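Local coordinates for protein alpha-galactosidase (Lactobacillus brevis, PDB 3MI6) that probably hydrolyses terminal, non-reducing alpha-D-galactose residues from alpha-galactosides, including galacto-oligosaccharides, galactomannans and galactolipids, as a family 36 glycoside hydrolase, at residues D[325-333]-D[626-635]; D[305-316]-D[564-572]. All blocks are in the same frame, centred on the assembly; numbering follows the deposited sequence.

Contact 1: residues D[325-333]-D[626-635]; sequences FAHEERPVL and YKCYRQLFQF
The carbonyl oxygen of Arg330 is gripped by two side chains of the facing helix. Gln634 NE2 reaches Arg330 O at 3.0 Å, with the acceptor lying in the plane of the amide, while Arg630 NE comes to Arg330 O at 3.2 Å from well above the carbonyl plane. The Gln634 amide also uses its other end: its OE1 accepts from the backbone N of Arg330 at 3.1 Å, so the glutamine matches both backbone polar groups of a single loop residue. Its chain runs fully extended beyond CG (chi2 180°), carrying the amide straight out to the loop. Gln634 NE2 makes a second bond, 2.8 Å to Tyr626 OH, and that hydroxyl is in turn hydrogen-bonded to Gly600 and Leu602; together these bonds fix the rotation of the amide. In the alpha-galactosidase (beta/alpha)8 barrel, residues 325-333 lead into the first strand, 333-335, whereas 626-635 spans the end of the helix that follows the eighth strand and the short helix after it. The contact therefore lies where the barrel closes on itself. Arg630 adds a salt bridge, NH1 to Glu329 OE1 at 2.8 Å, the carboxylate and guanidinium planes being 35° apart. Its NH2 is held by a second acid, Glu362, which also receives the backbone N of Val332. The guanidinium thus spans two carboxylates and a backbone carbonyl, which probably fixes its orientation and offsets its charge. Farther along, the ring of Phe635 meets several loop carbonyls: Glu328 O lies at its edge, 3.4 Å from CZ, and Ala326 O comes within 3.4 Å of CE1. At the other end Val332 CG2 rests 3.7 Å from Tyr626 CD2, an apolar touch beside the start of the first strand.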
loop_
_atom_site.group_PDB
_atom_site.type_symbol
_atom_site.label_atom_id
_atom_site.label_comp_id
_atom_site.label_asym_id
_atom_site.label_seq_id
_atom_site.Cartn_x
_atom_site.Cartn_y
_atom_site.Cartn_z
ATOM N N PHE D 325 2.663 -27.662 36.585
ATOM C CA PHE D 325 3.538 -27.807 35.425
ATOM C C PHE D 325 3.964 -26.481 34.813
ATOM O O PHE D 325 4.814 -26.454 33.942
ATOM C CB PHE D 325 2.921 -28.726 34.359
ATOM C CG PHE D 325 2.772 -30.156 34.795
ATOM C CD1 PHE D 325 1.538 -30.652 35.196
ATOM C CD2 PHE D 325 3.862 -31.005 34.805
ATOM C CE1 PHE D 325 1.395 -31.958 35.607
ATOM C CE2 PHE D 325 3.729 -32.331 35.210
ATOM C CZ PHE D 325 2.489 -32.808 35.609
ATOM N N ALA D 326 3.395 -25.388 35.302
ATOM C CA ALA D 326 3.705 -24.056 34.805
ATOM C C ALA D 326 5.197 -23.816 34.600
ATOM O O ALA D 326 5.595 -23.194 33.603
ATOM C CB ALA D 326 3.156 -23.015 35.749
ATOM N N HIS D 327 6.008 -24.279 35.553
ATOM C CA HIS D 327 7.456 -24.032 35.563
ATOM C C HIS D 327 8.310 -25.300 35.455
ATOM O O HIS D 327 9.540 -25.232 35.434
ATOM C CB HIS D 327 7.868 -23.296 36.833
ATOM C CG HIS D 327 7.140 -22.013 37.057
ATOM N ND1 HIS D 327 5.851 -21.964 37.545
ATOM C CD2 HIS D 327 7.527 -20.729 36.886
ATOM C CE1 HIS D 327 5.471 -20.704 37.657
ATOM N NE2 HIS D 327 6.472 -19.935 37.266
ATOM N N GLU D 328 7.668 -26.456 35.392
ATOM C CA GLU D 328 8.416 -27.702 35.329
ATOM C C GLU D 328 8.864 -28.024 33.899
ATOM O O GLU D 328 8.071 -28.017 32.966
ATOM C CB GLU D 328 7.616 -28.865 35.936
ATOM C CG GLU D 328 8.444 -30.141 36.115
ATOM C CD GLU D 328 7.665 -31.287 36.763
ATOM O OE1 GLU D 328 6.995 -32.052 36.028
ATOM O OE2 GLU D 328 7.736 -31.430 38.007
ATOM N N GLU D 329 10.148 -28.287 33.733
ATOM C CA GLU D 329 10.645 -28.712 32.442
ATOM C C GLU D 329 9.848 -29.910 31.950
ATOM O O GLU D 329 9.592 -30.859 32.690
ATOM C CB GLU D 329 12.146 -29.020 32.516
ATOM C CG GLU D 329 12.991 -27.771 32.776
ATOM C CD GLU D 329 14.484 -28.035 32.835
ATOM O OE1 GLU D 329 14.962 -29.043 32.276
ATOM O OE2 GLU D 329 15.189 -27.212 33.449
ATOM N N ARG D 330 9.444 -29.849 30.693
ATOM C CA ARG D 330 8.717 -30.942 30.083
ATOM C C ARG D 330 9.598 -31.948 29.372
ATOM O O ARG D 330 10.544 -31.589 28.662
ATOM C CB ARG D 330 7.648 -30.391 29.178
ATOM C CG ARG D 330 6.521 -29.927 30.034
ATOM C CD ARG D 330 5.936 -28.688 29.542
ATOM N NE ARG D 330 5.759 -27.722 30.607
ATOM C CZ ARG D 330 4.755 -26.871 30.610
ATOM N NH1 ARG D 330 3.861 -26.937 29.639
ATOM N NH2 ARG D 330 4.638 -25.970 31.561
ATOM N N PRO D 331 9.290 -33.227 29.568
ATOM C CA PRO D 331 10.202 -34.293 29.158
ATOM C C PRO D 331 10.339 -34.388 27.628
ATOM O O PRO D 331 9.455 -33.945 26.903
ATOM C CB PRO D 331 9.530 -35.538 29.736
ATOM C CG PRO D 331 8.077 -35.223 29.701
ATOM C CD PRO D 331 7.990 -33.746 30.017
ATOM N N VAL D 332 11.452 -34.930 27.142
ATOM C CA VAL D 332 11.566 -35.242 25.731
ATOM C C VAL D 332 10.857 -36.569 25.481
ATOM O O VAL D 332 11.200 -37.584 26.074
ATOM C CB VAL D 332 13.030 -35.334 25.296
ATOM C CG1 VAL D 332 13.126 -35.728 23.829
ATOM C CG2 VAL D 332 13.722 -34.024 25.540
ATOM N N LEU D 333 9.852 -36.565 24.618
ATOM C CA LEU D 333 9.051 -37.761 24.440
ATOM C C LEU D 333 9.220 -38.351 23.055
ATOM O O LEU D 333 9.730 -37.696 22.149
ATOM C CB LEU D 333 7.583 -37.448 24.678
ATOM C CG LEU D 333 6.920 -36.480 23.698
ATOM C CD1 LEU D 333 6.514 -37.168 22.405
ATOM C CD2 LEU D 333 5.706 -35.846 24.348
ATOM N N TYR D 626 19.359 -30.277 23.561
ATOM C CA TYR D 626 18.101 -29.722 24.018
ATOM C C TYR D 626 18.005 -29.756 25.530
ATOM O O TYR D 626 17.553 -28.783 26.150
ATOM C CB TYR D 626 16.928 -30.467 23.407
ATOM C CG TYR D 626 15.586 -29.908 23.812
ATOM C CD1 TYR D 626 15.091 -28.750 23.223
ATOM C CD2 TYR D 626 14.802 -30.543 24.776
ATOM C CE1 TYR D 626 13.850 -28.234 23.588
ATOM C CE2 TYR D 626 13.565 -30.035 25.151
ATOM C CZ TYR D 626 13.091 -28.886 24.551
ATOM O OH TYR D 626 11.863 -28.387 24.902
ATOM N N LYS D 627 18.426 -30.878 26.120
ATOM C CA LYS D 627 18.399 -31.044 27.574
ATOM C C LYS D 627 19.288 -30.009 28.280
ATOM O O LYS D 627 18.895 -29.429 29.293
ATOM C CB LYS D 627 18.839 -32.455 27.970
ATOM C CG LYS D 627 17.861 -33.586 27.652
ATOM C CD LYS D 627 18.446 -34.918 28.125
ATOM C CE LYS D 627 17.453 -36.045 28.021
ATOM N NZ LYS D 627 17.989 -37.311 28.617
ATOM N N CYS D 628 20.485 -29.800 27.736
ATOM C CA CYS D 628 21.465 -28.842 28.260
ATOM C C CYS D 628 20.818 -27.471 28.376
ATOM O O CYS D 628 21.058 -26.742 29.323
ATOM C CB CYS D 628 22.690 -28.794 27.321
ATOM S SG CYS D 628 24.248 -27.916 27.852
ATOM N N TYR D 629 19.966 -27.129 27.421
ATOM C CA TYR D 629 19.425 -25.790 27.378
ATOM C C TYR D 629 17.917 -25.803 27.483
ATOM O O TYR D 629 17.237 -24.934 26.931
ATOM C CB TYR D 629 19.851 -25.085 26.080
ATOM C CG TYR D 629 21.326 -24.768 25.982
ATOM C CD1 TYR D 629 21.860 -23.665 26.632
ATOM C CD2 TYR D 629 22.181 -25.561 25.233
ATOM C CE1 TYR D 629 23.209 -23.361 26.548
ATOM C CE2 TYR D 629 23.529 -25.265 25.143
ATOM C CZ TYR D 629 24.036 -24.160 25.806
ATOM O OH TYR D 629 25.375 -23.857 25.729
ATOM N N ARG D 630 17.380 -26.780 28.199
ATOM C CA ARG D 630 15.937 -26.939 28.220
ATOM C C ARG D 630 15.230 -25.750 28.874
ATOM O O ARG D 630 14.203 -25.298 28.381
ATOM C CB ARG D 630 15.536 -28.259 28.886
ATOM C CG ARG D 630 14.137 -28.760 28.529
ATOM C CD ARG D 630 13.603 -29.556 29.682
ATOM N NE ARG D 630 13.620 -31.009 29.502
ATOM C CZ ARG D 630 14.531 -31.829 30.020
ATOM N NH1 ARG D 630 15.543 -31.350 30.731
ATOM N NH2 ARG D 630 14.435 -33.134 29.808
ATOM N N GLN D 631 15.793 -25.243 29.967
ATOM C CA GLN D 631 15.197 -24.127 30.698
ATOM C C GLN D 631 15.099 -22.880 29.817
ATOM O O GLN D 631 14.111 -22.121 29.854
ATOM C CB GLN D 631 16.028 -23.842 31.948
ATOM C CG GLN D 631 15.399 -22.880 32.944
ATOM C CD GLN D 631 14.170 -23.449 33.623
ATOM O OE1 GLN D 631 14.007 -24.663 33.691
ATOM N NE2 GLN D 631 13.294 -22.573 34.127
ATOM N N LEU D 632 16.139 -22.680 29.015
ATOM C CA LEU D 632 16.214 -21.553 28.098
ATOM C C LEU D 632 15.167 -21.687 26.975
ATOM O O LEU D 632 14.386 -20.770 26.712
ATOM C CB LEU D 632 17.626 -21.495 27.523
ATOM C CG LEU D 632 18.001 -20.305 26.646
ATOM C CD1 LEU D 632 17.605 -18.997 27.314
ATOM C CD2 LEU D 632 19.490 -20.314 26.309
ATOM N N PHE D 633 15.156 -22.854 26.338
ATOM C CA PHE D 633 14.285 -23.131 25.204
ATOM C C PHE D 633 12.803 -23.095 25.580
ATOM O O PHE D 633 11.987 -22.435 24.941
ATOM C CB PHE D 633 14.626 -24.496 24.624
ATOM C CG PHE D 633 15.735 -24.476 23.602
ATOM C CD1 PHE D 633 15.689 -23.619 22.527
ATOM C CD2 PHE D 633 16.798 -25.350 23.702
ATOM C CE1 PHE D 633 16.685 -23.613 21.589
ATOM C CE2 PHE D 633 17.799 -25.347 22.765
ATOM C CZ PHE D 633 17.742 -24.479 21.710
ATOM N N GLN D 634 12.455 -23.799 26.643
ATOM C CA GLN D 634 11.074 -23.852 27.080
ATOM C C GLN D 634 10.560 -22.593 27.792
ATOM O O GLN D 634 9.429 -22.201 27.555
ATOM C CB GLN D 634 10.848 -25.096 27.936
ATOM C CG GLN D 634 11.069 -26.397 27.180
ATOM C CD GLN D 634 10.837 -27.587 28.075
ATOM O OE1 GLN D 634 10.671 -27.423 29.285
ATOM N NE2 GLN D 634 10.801 -28.787 27.501
ATOM N N PHE D 635 11.358 -21.956 28.651
ATOM C CA PHE D 635 10.819 -20.859 29.483
ATOM C C PHE D 635 11.470 -19.490 29.301
ATOM O O PHE D 635 10.979 -18.488 29.841
ATOM C CB PHE D 635 10.816 -21.226 30.974
ATOM C CG PHE D 635 10.159 -22.531 31.268
ATOM C CD1 PHE D 635 8.780 -22.671 31.140
ATOM C CD2 PHE D 635 10.912 -23.627 31.671
ATOM C CE1 PHE D 635 8.163 -23.866 31.414
ATOM C CE2 PHE D 635 10.301 -24.839 31.947
ATOM C CZ PHE D 635 8.919 -24.963 31.821
#

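Contact 2: residues D[305-316]-D[564-572]; sequences MNQLSQQMASFY and SYGYPQAMM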
loop_
_atom_site.group_PDB
_atom_site.type_symbol
_atom_site.label_atom_id
_atom_site.label_comp_id
_atom_site.label_asym_id
_atom_site.label_seq_id
_atom_site.Cartn_x
_atom_site.Cartn_y
_atom_site.Cartn_z
HETATM N N MSE D 305 4.924 -5.402 19.936
HETATM C CA MSE D 305 4.248 -6.697 20.091
HETATM C C MSE D 305 5.042 -7.791 20.821
HETATM O O MSE D 305 4.452 -8.655 21.483
HETATM C CB MSE D 305 3.718 -7.203 18.749
HETATM C CG MSE D 305 2.717 -6.251 18.115
HETATM SE SE MSE D 305 1.980 -6.832 16.396
HETATM C CE MSE D 305 3.499 -6.563 15.193
ATOM N N ASN D 306 6.366 -7.764 20.713
ATOM C CA ASN D 306 7.152 -8.715 21.478
ATOM C C ASN D 306 6.816 -8.512 22.944
ATOM O O ASN D 306 6.546 -9.488 23.682
ATOM C CB ASN D 306 8.645 -8.530 21.243
ATOM C CG ASN D 306 9.191 -9.407 20.097
ATOM O OD1 ASN D 306 8.860 -10.591 19.958
ATOM N ND2 ASN D 306 10.061 -8.821 19.296
ATOM N N GLN D 307 6.801 -7.238 23.355
ATOM C CA GLN D 307 6.533 -6.873 24.740
ATOM C C GLN D 307 5.141 -7.343 25.142
ATOM O O GLN D 307 4.960 -7.925 26.211
ATOM C CB GLN D 307 6.705 -5.371 24.961
ATOM C CG GLN D 307 6.345 -4.886 26.375
ATOM C CD GLN D 307 7.165 -5.549 27.496
ATOM O OE1 GLN D 307 6.618 -5.929 28.554
ATOM N NE2 GLN D 307 8.475 -5.690 27.273
ATOM N N LEU D 308 4.165 -7.132 24.263
ATOM C CA LEU D 308 2.820 -7.618 24.509
ATOM C C LEU D 308 2.785 -9.129 24.702
ATOM O O LEU D 308 2.151 -9.617 25.629
ATOM C CB LEU D 308 1.881 -7.209 23.383
ATOM C CG LEU D 308 0.419 -7.573 23.618
ATOM C CD1 LEU D 308 -0.205 -6.664 24.667
ATOM C CD2 LEU D 308 -0.335 -7.464 22.319
ATOM N N SER D 309 3.452 -9.892 23.841
ATOM C CA SER D 309 3.406 -11.337 24.026
ATOM C C SER D 309 4.124 -11.729 25.298
ATOM O O SER D 309 3.684 -12.589 26.032
ATOM C CB SER D 309 4.028 -12.082 22.849
ATOM O OG SER D 309 3.234 -11.927 21.691
ATOM N N GLN D 310 5.249 -11.082 25.556
ATOM C CA GLN D 310 6.069 -11.443 26.706
ATOM C C GLN D 310 5.330 -11.309 28.048
ATOM O O GLN D 310 5.341 -12.246 28.848
ATOM C CB GLN D 310 7.397 -10.677 26.669
ATOM C CG GLN D 310 8.264 -11.128 25.524
ATOM C CD GLN D 310 9.431 -10.201 25.227
ATOM O OE1 GLN D 310 10.318 -10.551 24.445
ATOM N NE2 GLN D 310 9.433 -9.010 25.838
ATOM N N GLN D 311 4.675 -10.168 28.273
ATOM C CA GLN D 311 3.974 -9.916 29.528
ATOM C C GLN D 311 2.767 -10.820 29.633
ATOM O O GLN D 311 2.631 -11.552 30.603
ATOM C CB GLN D 311 3.572 -8.443 29.672
ATOM C CG GLN D 311 2.559 -7.905 28.651
ATOM C CD GLN D 311 2.595 -6.383 28.566
ATOM O OE1 GLN D 311 3.643 -5.770 28.779
ATOM N NE2 GLN D 311 1.462 -5.772 28.267
HETATM N N MSE D 312 1.889 -10.792 28.638
HETATM C CA MSE D 312 0.795 -11.743 28.620
HETATM C C MSE D 312 1.268 -13.161 28.918
HETATM O O MSE D 312 0.566 -13.907 29.598
HETATM C CB MSE D 312 0.039 -11.686 27.309
HETATM C CG MSE D 312 -1.040 -10.628 27.326
HETATM SE SE MSE D 312 -1.755 -10.202 25.576
HETATM C CE MSE D 312 -3.658 -10.145 25.993
ATOM N N ALA D 313 2.464 -13.520 28.459
ATOM C CA ALA D 313 2.985 -14.861 28.698
ATOM C C ALA D 313 3.467 -15.039 30.122
ATOM O O ALA D 313 3.347 -16.118 30.685
ATOM C CB ALA D 313 4.090 -15.207 27.722
ATOM N N SER D 314 4.019 -13.986 30.703
ATOM C CA SER D 314 4.354 -14.021 32.118
ATOM C C SER D 314 3.101 -14.059 32.972
ATOM O O SER D 314 3.079 -14.661 34.045
ATOM C CB SER D 314 5.203 -12.819 32.512
ATOM O OG SER D 314 6.528 -13.257 32.733
ATOM N N PHE D 315 2.058 -13.398 32.491
ATOM C CA PHE D 315 0.800 -13.436 33.191
ATOM C C PHE D 315 0.231 -14.853 33.177
ATOM O O PHE D 315 -0.242 -15.337 34.210
ATOM C CB PHE D 315 -0.194 -12.443 32.602
ATOM C CG PHE D 315 -1.606 -12.660 33.070
ATOM C CD1 PHE D 315 -2.040 -12.122 34.269
ATOM C CD2 PHE D 315 -2.491 -13.415 32.313
ATOM C CE1 PHE D 315 -3.334 -12.320 34.712
ATOM C CE2 PHE D 315 -3.788 -13.621 32.742
ATOM C CZ PHE D 315 -4.215 -13.068 33.955
ATOM N N TYR D 316 0.291 -15.525 32.024
ATOM C CA TYR D 316 -0.290 -16.869 31.910
ATOM C C TYR D 316 0.468 -17.876 32.771
ATOM O O TYR D 316 -0.132 -18.768 33.358
ATOM C CB TYR D 316 -0.355 -17.371 30.460
ATOM C CG TYR D 316 -1.157 -16.523 29.495
ATOM C CD1 TYR D 316 -2.396 -16.000 29.851
ATOM C CD2 TYR D 316 -0.689 -16.283 28.197
ATOM C CE1 TYR D 316 -3.134 -15.229 28.955
ATOM C CE2 TYR D 316 -1.412 -15.518 27.301
ATOM C CZ TYR D 316 -2.633 -14.988 27.680
ATOM O OH TYR D 316 -3.354 -14.215 26.785
ATOM N N SER D 564 3.104 -17.831 18.719
ATOM C CA SER D 564 3.841 -17.078 19.746
ATOM C C SER D 564 3.280 -15.691 20.092
ATOM O O SER D 564 3.500 -15.190 21.196
ATOM C CB SER D 564 5.322 -16.959 19.386
ATOM O OG SER D 564 5.497 -16.196 18.207
ATOM N N TYR D 565 2.561 -15.071 19.164
ATOM C CA TYR D 565 1.916 -13.793 19.453
ATOM C C TYR D 565 0.958 -13.963 20.630
ATOM O O TYR D 565 0.797 -13.070 21.472
ATOM C CB TYR D 565 1.191 -13.253 18.221
ATOM C CG TYR D 565 2.131 -12.663 17.195
ATOM C CD1 TYR D 565 2.607 -13.425 16.128
ATOM C CD2 TYR D 565 2.561 -11.329 17.290
ATOM C CE1 TYR D 565 3.506 -12.867 15.171
ATOM C CE2 TYR D 565 3.446 -10.768 16.346
ATOM C CZ TYR D 565 3.922 -11.546 15.292
ATOM O OH TYR D 565 4.792 -10.995 14.363
ATOM N N GLY D 566 0.332 -15.134 20.706
ATOM C CA GLY D 566 -0.673 -15.377 21.707
ATOM C C GLY D 566 -0.226 -16.353 22.761
ATOM O O GLY D 566 -0.785 -16.380 23.857
ATOM N N TYR D 567 0.782 -17.155 22.448
ATOM C CA TYR D 567 1.145 -18.244 23.341
ATOM C C TYR D 567 2.655 -18.522 23.387
ATOM O O TYR D 567 3.296 -18.707 22.364
ATOM C CB TYR D 567 0.328 -19.500 22.975
ATOM C CG TYR D 567 -1.158 -19.224 22.737
ATOM C CD1 TYR D 567 -2.088 -19.407 23.737
ATOM C CD2 TYR D 567 -1.618 -18.784 21.507
ATOM C CE1 TYR D 567 -3.432 -19.167 23.518
ATOM C CE2 TYR D 567 -2.942 -18.532 21.279
ATOM C CZ TYR D 567 -3.854 -18.719 22.283
ATOM O OH TYR D 567 -5.197 -18.466 22.054
ATOM N N PRO D 568 3.218 -18.567 24.600
ATOM C CA PRO D 568 4.640 -18.835 24.846
ATOM C C PRO D 568 5.004 -20.246 24.434
ATOM O O PRO D 568 4.153 -21.118 24.463
ATOM C CB PRO D 568 4.770 -18.721 26.360
ATOM C CG PRO D 568 3.432 -18.196 26.867
ATOM C CD PRO D 568 2.429 -18.511 25.845
ATOM N N GLN D 569 6.261 -20.475 24.083
ATOM C CA GLN D 569 6.695 -21.776 23.581
ATOM C C GLN D 569 6.479 -22.925 24.564
ATOM O O GLN D 569 6.391 -24.078 24.159
ATOM C CB GLN D 569 8.164 -21.733 23.155
ATOM C CG GLN D 569 9.117 -21.513 24.286
ATOM C CD GLN D 569 9.309 -20.060 24.632
ATOM O OE1 GLN D 569 8.448 -19.228 24.362
ATOM N NE2 GLN D 569 10.453 -19.740 25.233
ATOM N N ALA D 570 6.414 -22.615 25.853
ATOM C CA ALA D 570 6.151 -23.636 26.858
ATOM C C ALA D 570 4.883 -24.434 26.524
ATOM O O ALA D 570 4.782 -25.622 26.831
ATOM C CB ALA D 570 6.031 -22.994 28.234
HETATM N N MSE D 571 3.938 -23.769 25.870
HETATM C CA MSE D 571 2.642 -24.346 25.561
HETATM C C MSE D 571 2.600 -25.198 24.276
HETATM O O MSE D 571 1.649 -25.958 24.060
HETATM C CB MSE D 571 1.606 -23.232 25.479
HETATM C CG MSE D 571 1.376 -22.488 26.792
HETATM SE SE MSE D 571 -0.026 -21.129 26.611
HETATM C CE MSE D 571 0.087 -20.299 28.402
HETATM N N MSE D 572 3.637 -25.092 23.446
HETATM C CA MSE D 572 3.641 -25.711 22.121
HETATM C C MSE D 572 4.412 -27.025 22.036
HETATM O O MSE D 572 5.641 -27.028 22.018
HETATM C CB MSE D 572 4.262 -24.762 21.100
HETATM C CG MSE D 572 3.399 -23.612 20.642
HETATM SE SE MSE D 572 4.497 -22.368 19.545
HETATM C CE MSE D 572 4.827 -20.922 20.852
#
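Ser309, on one turn of helix 305-319, gives its hydroxyl to the backbone of Tyr565: OG bonds to Tyr565 O at 2.7 Å, tilted 34° from the carbonyl plane. The helix follows the last strand of the beta-rich N-terminal region and precedes the (beta/alpha)8 barrel; here it packs on the segment joining the barrel helix 553-566 to the seventh strand, 572-576. The buried part centres on this serine. With OG anti to its own carbonyl carbon and beside the backbone N (chi1 -68°), the hydroxyl is set against the last turn of helix 553-566, and Arg640 NH2 is a second hydrogen-bonding partner. An alanine here has no hydroxyl, which would probably leave Tyr565 O without this donor and Arg640 NH2 less firmly held beside the Tyr565 ring. Arg640 also makes a cation-pi contact with that ring, so one cation ties the serine and the tyrosine together. One helical turn before Ser309, the selenium of Met305, a selenomethionine, approaches the same ring obliquely in a Met-aromatic contact, SE to Tyr565 CE2 4.2 Å. The more open side lies one turn after Ser309, where Ala313 CB faces the ring of Pro568; both residues are partly exposed, and no polar bond joins them. Beyond them burial returns. The Tyr316 ring fits between segment 564-572 and its own helix: CE2 lies 3.6 Å from Gly566 O, and Pro568 CD stands at the ring's edge, 4.5 Å from Tyr316 CD2. Met571, another selenomethionine, extends beyond CG and crosses Tyr316 at about a right angle, its terminal CE 3.6 Å from Tyr316 CB.

Overall arrangement
Contacts 1 and 2 have centres about 16 Å apart and alternate along the chain: 305-316, 325-333, 564-572, then 626-635. Both lie on one barrel, contact 1 joining the approach to its first strand to the helices after its eighth, contact 2 joining it to the helix that comes from the N-terminal beta region. They touch directly. Gln569 NE2 lies 3.1 Å from Phe633 O, a probable hydrogen bond, and Arg330 NH1 comes to 3.2 Å from Ala570 O, so segment 564-572 meets both segments of contact 1. Towards the active site, the side chain of Pro331 is about 12 Å from that of Lys477, a predicted substrate-binding residue, whereas contact 2 lies away from the predicted sites.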